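Local coordinates for protein putative transcriptional regulator (MarR/EmrR family) (Acinetobacter sp. ADP1, PDB 3NRV) that probably binds DNA as a dimeric transcription factor of the MarR/EmrR family, using a winged helix-turn-helix fold, at residues M40-I45 and K76-K81; K82-N87 and I98-M103. All blocks are in the same frame, centred on the assembly; numbering follows the deposited sequence.

In the fold
From the N terminus, the chain first runs through helix 13-36 and then enters helix 40-51, which supplies the first segment of contact 1. Helix 57-64 and helix 68-80 follow, and the end of the latter comes back to helix 40-51, closing a span of 30 residues in contact 1. Contact 2 starts directly afterwards: strand 84-87 leaves, the wing turns, and strand 97-100 returns, a span of ten residues. The two closures are therefore in series and neither encloses the other. Their centres lie about 10 Å apart, and Leu78 O to Tyr83 N, 2.9 Å, is a probable hydrogen bond between them. Contact 1 ties helix 40-51 to the end of helix 68-80; contact 2 ties the wing strands together and to the start of helix 102-122.

Contact 1 of 2, residues M40-I45 and K76-K81; sequences MTEWRI and KKLEEK. With SO4 (sulfate ion), chain L.
Within the winged helix-turn-helix of this MarR-family chain, Glu42 and Ile45 on helix 40-51 meet Leu78 in the last turn of helix 68-80 and Lys81 just beyond its end; helix 68-80 corresponds in this family to the recognition helix. The short axes run almost perpendicular (signed crossing angle -87°) and approach no closer than 10.9 Å, so the connection rests on side chains rather than on close backbones.

Glu42 carries most of it. With CG anti to the carbonyl carbon (chi1 -72°) and an extended chain beyond, it reaches across to Lys81, whose own extended chain meets it at about a right angle. Lys81 NZ lies 3.0 Å from Glu42 OE2, on the syn lone pair, and makes a second, weak bond to Glu42 OE1 at 3.2 Å, so the ammonium addresses both oxygens of the salt bridge. Glu42 OE1 also accepts the backbone N-H of Gly39, just ahead of the helix; the carboxylate thus has two partners, Lys81 and Gly39, which would probably limit its rotation.

The stem of the same glutamate is apolar contact surface: Leu78 CD2 sits 3.8 Å from Glu42 CG, and the other branch, Leu78 CD1, packs 3.9 Å from Ile45 CG2. Leu78 therefore straddles the two residues, with its methyls divided between them. Thr74, one turn earlier on helix 68-80, also touches Glu42 and Ile45.

Lys77 bends outward at chi2 (-64°), taking NZ away from helix 40-51 to a sulfate, probably from the crystallisation liquor. Both bonds from Lys77 are weak; the shorter, Lys77 NZ to SO4 O3, is 3.3 Å. Lys68 of the second subunit binds the same ion. A near-orthogonal pair of helices joined by a leucine of one and by a lysine just past its end fits the helical core of a winged helix-turn-helix domain.

Contact 2 of 2, residues K82-N87 and I98-M103; sequences KYIEVN and INLTEM
Thr101 OG1 is gripped twice: it donates to Lys82 O at 2.7 Å and meets the backbone N of Gly104, so it caps helix 102-122 from the N-cap position while binding the chain across the contact. A chi1 of 56°, with OG1 between the backbone N and the carbonyl carbon, places OG1 where it can make both bonds. Lys82 has positive phi (69°) in the Schellman motif that ends helix 68-80, so the same bond joins one helix end to another helix start.

Next, Thr101 N donates to Tyr83 O at 2.9 Å. Glu85 and Asn99 then form an antiparallel hydrogen-bonded pair: Glu85 N to Asn99 O is 2.8 Å and Asn99 N to Glu85 O 2.9 Å, the latter nearly straight at 175°. On the helix-covered face, Ile84 CD1 rests 3.9 Å from Ile98 CG2, and both isoleucines touch Leu49 and Val75 of the helices beneath. Val86 CG2 meets Ile98 CD1, also at 3.9 Å. Back beside the Thr101 cap, the selenium of selenomethionine Met103 (SE) lies 5.2 Å from the Tyr83 ring centroid, an oblique Met-aromatic contact.

Backbone bonds thus set the wing's register, while Ile84 and Ile98 pack it on helices 40-51 and 68-80 and the Thr101 cap probably helps set the start of helix 102-122.

Contact 1 of 2, residues M40-I45 and K76-K81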
loop_
_atom_site.group_PDB
_atom_site.type_symbol
_atom_site.label_atom_id
_atom_site.label_comp_id
_atom_site.label_asym_id
_atom_site.label_seq_id
_atom_site.Cartn_x
_atom_site.Cartn_y
_atom_site.Cartn_z
HETATM N N MSE C 40 4.313 -4.548 -7.990
HETATM C CA MSE C 40 3.854 -3.209 -7.613
HETATM C C MSE C 40 4.853 -2.546 -6.660
HETATM O O MSE C 40 5.155 -1.355 -6.756
HETATM C CB MSE C 40 2.459 -3.323 -6.948
HETATM C CG MSE C 40 1.972 -2.046 -6.207
HETATM SE SE MSE C 40 1.943 -0.605 -7.571
HETATM C CE MSE C 40 0.646 0.610 -6.767
ATOM N N THR C 41 5.379 -3.321 -5.724
ATOM C CA THR C 41 6.306 -2.746 -4.754
ATOM C C THR C 41 7.634 -2.347 -5.401
ATOM O O THR C 41 8.203 -1.297 -5.089
ATOM C CB THR C 41 6.504 -3.671 -3.546
ATOM O OG1 THR C 41 5.247 -3.799 -2.863
ATOM C CG2 THR C 41 7.551 -3.088 -2.593
ATOM N N GLU C 42 8.118 -3.168 -6.324
ATOM C CA GLU C 42 9.262 -2.760 -7.146
ATOM C C GLU C 42 9.000 -1.426 -7.848
ATOM O O GLU C 42 9.851 -0.522 -7.821
ATOM C CB GLU C 42 9.608 -3.865 -8.157
ATOM C CG GLU C 42 10.240 -5.058 -7.437
ATOM C CD GLU C 42 10.475 -6.264 -8.328
ATOM O OE1 GLU C 42 9.624 -6.576 -9.173
ATOM O OE2 GLU C 42 11.521 -6.908 -8.166
ATOM N N TRP C 43 7.838 -1.315 -8.488
ATOM C CA TRP C 43 7.447 -0.070 -9.168
ATOM C C TRP C 43 7.407 1.132 -8.199
ATOM O O TRP C 43 7.909 2.203 -8.512
ATOM C CB TRP C 43 6.089 -0.208 -9.903
ATOM C CG TRP C 43 5.582 1.134 -10.279
ATOM C CD1 TRP C 43 4.517 1.804 -9.746
ATOM C CD2 TRP C 43 6.207 2.037 -11.201
ATOM N NE1 TRP C 43 4.424 3.063 -10.311
ATOM C CE2 TRP C 43 5.446 3.227 -11.197
ATOM C CE3 TRP C 43 7.322 1.941 -12.034
ATOM C CZ2 TRP C 43 5.769 4.311 -12.010
ATOM C CZ3 TRP C 43 7.637 3.024 -12.838
ATOM C CH2 TRP C 43 6.864 4.190 -12.816
ATOM N N ARG C 44 6.807 0.958 -7.024
ATOM C CA ARG C 44 6.734 2.058 -6.062
ATOM C C ARG C 44 8.131 2.585 -5.720
ATOM O O ARG C 44 8.366 3.789 -5.624
ATOM C CB ARG C 44 5.986 1.624 -4.780
ATOM C CG ARG C 44 4.501 1.235 -5.025
ATOM C CD ARG C 44 3.805 0.800 -3.720
ATOM N NE ARG C 44 3.687 1.938 -2.797
ATOM C CZ ARG C 44 3.514 1.842 -1.476
ATOM N NH1 ARG C 44 3.456 0.654 -0.898
ATOM N NH2 ARG C 44 3.405 2.947 -0.734
ATOM N N ILE C 45 9.073 1.672 -5.549
ATOM C CA ILE C 45 10.421 2.082 -5.202
ATOM C C ILE C 45 11.151 2.757 -6.372
ATOM O O ILE C 45 11.793 3.784 -6.199
ATOM C CB ILE C 45 11.225 0.894 -4.667
ATOM C CG1 ILE C 45 10.700 0.558 -3.267
ATOM C CG2 ILE C 45 12.695 1.246 -4.612
ATOM C CD1 ILE C 45 11.224 -0.751 -2.699
ATOM N N LYS C 76 17.204 -5.112 -2.738
ATOM C CA LYS C 76 18.089 -6.226 -3.098
ATOM C C LYS C 76 17.607 -6.943 -4.361
ATOM O O LYS C 76 18.405 -7.272 -5.244
ATOM C CB LYS C 76 18.201 -7.233 -1.942
ATOM C CG LYS C 76 19.146 -8.401 -2.208
ATOM C CD LYS C 76 20.571 -7.909 -2.409
ATOM C CE LYS C 76 21.588 -9.051 -2.490
ATOM N NZ LYS C 76 22.969 -8.473 -2.580
ATOM N N LYS C 77 16.305 -7.195 -4.456
ATOM C CA LYS C 77 15.773 -7.824 -5.668
ATOM C C LYS C 77 16.065 -6.943 -6.893
ATOM O O LYS C 77 16.450 -7.440 -7.954
ATOM C CB LYS C 77 14.272 -8.060 -5.552
ATOM C CG LYS C 77 13.875 -9.154 -4.581
ATOM C CD LYS C 77 14.391 -10.518 -5.032
ATOM C CE LYS C 77 13.979 -11.615 -4.048
ATOM N NZ LYS C 77 14.529 -12.948 -4.430
ATOM N N LEU C 78 15.863 -5.638 -6.741
ATOM C CA LEU C 78 16.077 -4.701 -7.851
ATOM C C LEU C 78 17.556 -4.616 -8.209
ATOM O O LEU C 78 17.916 -4.383 -9.363
ATOM C CB LEU C 78 15.533 -3.316 -7.513
ATOM C CG LEU C 78 14.003 -3.185 -7.448
ATOM C CD1 LEU C 78 13.634 -1.835 -6.866
ATOM C CD2 LEU C 78 13.339 -3.390 -8.827
ATOM N N GLU C 79 18.424 -4.799 -7.216
ATOM C CA GLU C 79 19.852 -4.893 -7.502
ATOM C C GLU C 79 20.170 -6.138 -8.336
ATOM O O GLU C 79 20.942 -6.067 -9.286
ATOM C CB GLU C 79 20.676 -4.923 -6.210
ATOM C CG GLU C 79 22.172 -4.729 -6.455
ATOM C CD GLU C 79 23.022 -5.105 -5.232
ATOM O OE1 GLU C 79 22.804 -6.187 -4.648
ATOM O OE2 GLU C 79 23.917 -4.317 -4.877
ATOM N N GLU C 80 19.586 -7.273 -7.969
ATOM C CA GLU C 80 19.775 -8.531 -8.708
ATOM C C GLU C 80 19.260 -8.412 -10.142
ATOM O O GLU C 80 19.830 -9.002 -11.053
ATOM C CB GLU C 80 19.046 -9.690 -8.018
ATOM C CG GLU C 80 19.658 -10.121 -6.689
ATOM C CD GLU C 80 18.690 -10.912 -5.803
ATOM O OE1 GLU C 80 17.659 -11.414 -6.311
ATOM O OE2 GLU C 80 18.971 -11.028 -4.589
ATOM N N LYS C 81 18.168 -7.673 -10.329
ATOM C CA LYS C 81 17.582 -7.485 -11.664
ATOM C C LYS C 81 18.273 -6.376 -12.444
ATOM O O LYS C 81 17.918 -6.096 -13.597
ATOM C CB LYS C 81 16.089 -7.188 -11.559
ATOM C CG LYS C 81 15.256 -8.365 -11.070
ATOM C CD LYS C 81 13.805 -7.945 -10.869
ATOM C CE LYS C 81 13.006 -9.030 -10.157
ATOM N NZ LYS C 81 11.549 -8.846 -10.408
HETATM S S SO4 L . 11.591 -14.636 -2.447
HETATM O O1 SO4 L . 11.576 -16.036 -2.030
HETATM O O2 SO4 L . 10.376 -13.985 -1.956
HETATM O O3 SO4 L . 12.781 -13.998 -1.884
HETATM O O4 SO4 L . 11.603 -14.552 -3.905
#

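Contact 2 of 2, residues K82-N87 and I98-M103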
loop_
_atom_site.group_PDB
_atom_site.type_symbol
_atom_site.label_atom_id
_atom_site.label_comp_id
_atom_site.label_asym_id
_atom_site.label_seq_id
_atom_site.Cartn_x
_atom_site.Cartn_y
_atom_site.Cartn_z
ATOM N N LYS C 82 19.243 -5.736 -11.792
ATOM C CA LYS C 82 20.090 -4.710 -12.397
ATOM C C LYS C 82 19.343 -3.421 -12.706
ATOM O O LYS C 82 19.748 -2.656 -13.599
ATOM C CB LYS C 82 20.813 -5.243 -13.644
ATOM C CG LYS C 82 21.599 -6.524 -13.391
ATOM C CD LYS C 82 22.539 -6.831 -14.537
ATOM C CE LYS C 82 23.204 -8.187 -14.353
ATOM N NZ LYS C 82 23.800 -8.314 -12.992
ATOM N N TYR C 83 18.261 -3.180 -11.963
ATOM C CA TYR C 83 17.532 -1.909 -12.045
ATOM C C TYR C 83 18.070 -0.804 -11.141
ATOM O O TYR C 83 17.838 0.393 -11.387
ATOM C CB TYR C 83 16.058 -2.123 -11.702
ATOM C CG TYR C 83 15.308 -2.898 -12.764
ATOM C CD1 TYR C 83 15.298 -2.460 -14.079
ATOM C CD2 TYR C 83 14.612 -4.050 -12.453
ATOM C CE1 TYR C 83 14.613 -3.156 -15.065
ATOM C CE2 TYR C 83 13.910 -4.758 -13.443
ATOM C CZ TYR C 83 13.920 -4.295 -14.742
ATOM O OH TYR C 83 13.249 -4.966 -15.735
ATOM N N ILE C 84 18.722 -1.203 -10.055
ATOM C CA ILE C 84 19.290 -0.238 -9.120
ATOM C C ILE C 84 20.715 -0.625 -8.794
ATOM O O ILE C 84 21.140 -1.751 -9.043
ATOM C CB ILE C 84 18.457 -0.092 -7.794
ATOM C CG1 ILE C 84 18.558 -1.353 -6.916
ATOM C CG2 ILE C 84 17.009 0.235 -8.097
ATOM C CD1 ILE C 84 19.782 -1.351 -5.935
ATOM N N GLU C 85 21.458 0.323 -8.243
ATOM C CA GLU C 85 22.786 0.010 -7.739
ATOM C C GLU C 85 22.999 0.828 -6.471
ATOM O O GLU C 85 22.417 1.908 -6.310
ATOM C CB GLU C 85 23.850 0.372 -8.787
ATOM C CG GLU C 85 23.831 1.851 -9.110
ATOM C CD GLU C 85 24.707 2.231 -10.312
ATOM O OE1 GLU C 85 25.228 1.327 -11.009
ATOM O OE2 GLU C 85 24.867 3.447 -10.549
ATOM N N VAL C 86 23.814 0.301 -5.565
ATOM C CA VAL C 86 24.126 1.005 -4.333
ATOM C C VAL C 86 25.233 1.991 -4.638
ATOM O O VAL C 86 26.252 1.625 -5.193
ATOM C CB VAL C 86 24.589 0.052 -3.223
ATOM C CG1 VAL C 86 25.050 0.858 -1.996
ATOM C CG2 VAL C 86 23.464 -0.902 -2.851
ATOM N N ASN C 87 25.012 3.247 -4.298
ATOM C CA ASN C 87 26.017 4.273 -4.513
ATOM C C ASN C 87 26.652 4.605 -3.171
ATOM O O ASN C 87 26.010 5.187 -2.305
ATOM C CB ASN C 87 25.388 5.518 -5.131
ATOM C CG ASN C 87 26.411 6.588 -5.450
ATOM O OD1 ASN C 87 27.553 6.531 -4.987
ATOM N ND2 ASN C 87 26.005 7.580 -6.244
ATOM N N ILE C 98 20.793 4.773 -2.773
ATOM C CA ILE C 98 20.353 3.818 -3.792
ATOM C C ILE C 98 20.040 4.624 -5.060
ATOM O O ILE C 98 19.337 5.640 -4.989
ATOM C CB ILE C 98 19.090 3.070 -3.340
ATOM C CG1 ILE C 98 19.298 2.405 -1.960
ATOM C CG2 ILE C 98 18.627 2.049 -4.420
ATOM C CD1 ILE C 98 20.385 1.321 -1.970
ATOM N N ASN C 99 20.562 4.192 -6.205
ATOM C CA ASN C 99 20.282 4.868 -7.478
ATOM C C ASN C 99 19.768 3.907 -8.547
ATOM O O ASN C 99 20.171 2.748 -8.595
ATOM C CB ASN C 99 21.544 5.518 -8.059
ATOM C CG ASN C 99 22.165 6.556 -7.147
ATOM O OD1 ASN C 99 21.485 7.269 -6.415
ATOM N ND2 ASN C 99 23.478 6.659 -7.217
ATOM N N LEU C 100 18.921 4.411 -9.440
ATOM C CA LEU C 100 18.540 3.646 -10.630
ATOM C C LEU C 100 19.767 3.435 -11.515
ATOM O O LEU C 100 20.602 4.321 -11.635
ATOM C CB LEU C 100 17.479 4.407 -11.432
ATOM C CG LEU C 100 16.126 4.603 -10.745
ATOM C CD1 LEU C 100 15.244 5.557 -11.533
ATOM C CD2 LEU C 100 15.455 3.247 -10.578
ATOM N N THR C 101 19.900 2.267 -12.116
ATOM C CA THR C 101 20.906 2.104 -13.162
ATOM C C THR C 101 20.343 2.762 -14.430
ATOM O O THR C 101 19.217 3.281 -14.421
ATOM C CB THR C 101 21.142 0.646 -13.460
ATOM O OG1 THR C 101 19.885 0.048 -13.807
ATOM C CG2 THR C 101 21.750 -0.081 -12.230
ATOM N N GLU C 102 21.105 2.745 -15.520
ATOM C CA GLU C 102 20.566 3.230 -16.790
ATOM C C GLU C 102 19.320 2.427 -17.192
ATOM O O GLU C 102 18.345 2.990 -17.677
ATOM C CB GLU C 102 21.616 3.187 -17.909
ATOM C CG GLU C 102 21.221 4.011 -19.142
ATOM C CD GLU C 102 22.234 3.914 -20.287
ATOM O OE1 GLU C 102 22.350 4.889 -21.068
ATOM O OE2 GLU C 102 22.911 2.866 -20.407
HETATM N N MSE C 103 19.345 1.116 -16.976
HETATM C CA MSE C 103 18.161 0.302 -17.266
HETATM C C MSE C 103 16.972 0.633 -16.359
HETATM O O MSE C 103 15.828 0.620 -16.803
HETATM C CB MSE C 103 18.463 -1.198 -17.215
HETATM C CG MSE C 103 17.262 -2.050 -17.620
HETATM SE SE MSE C 103 17.666 -3.942 -17.998
HETATM C CE MSE C 103 19.570 -3.913 -17.651
#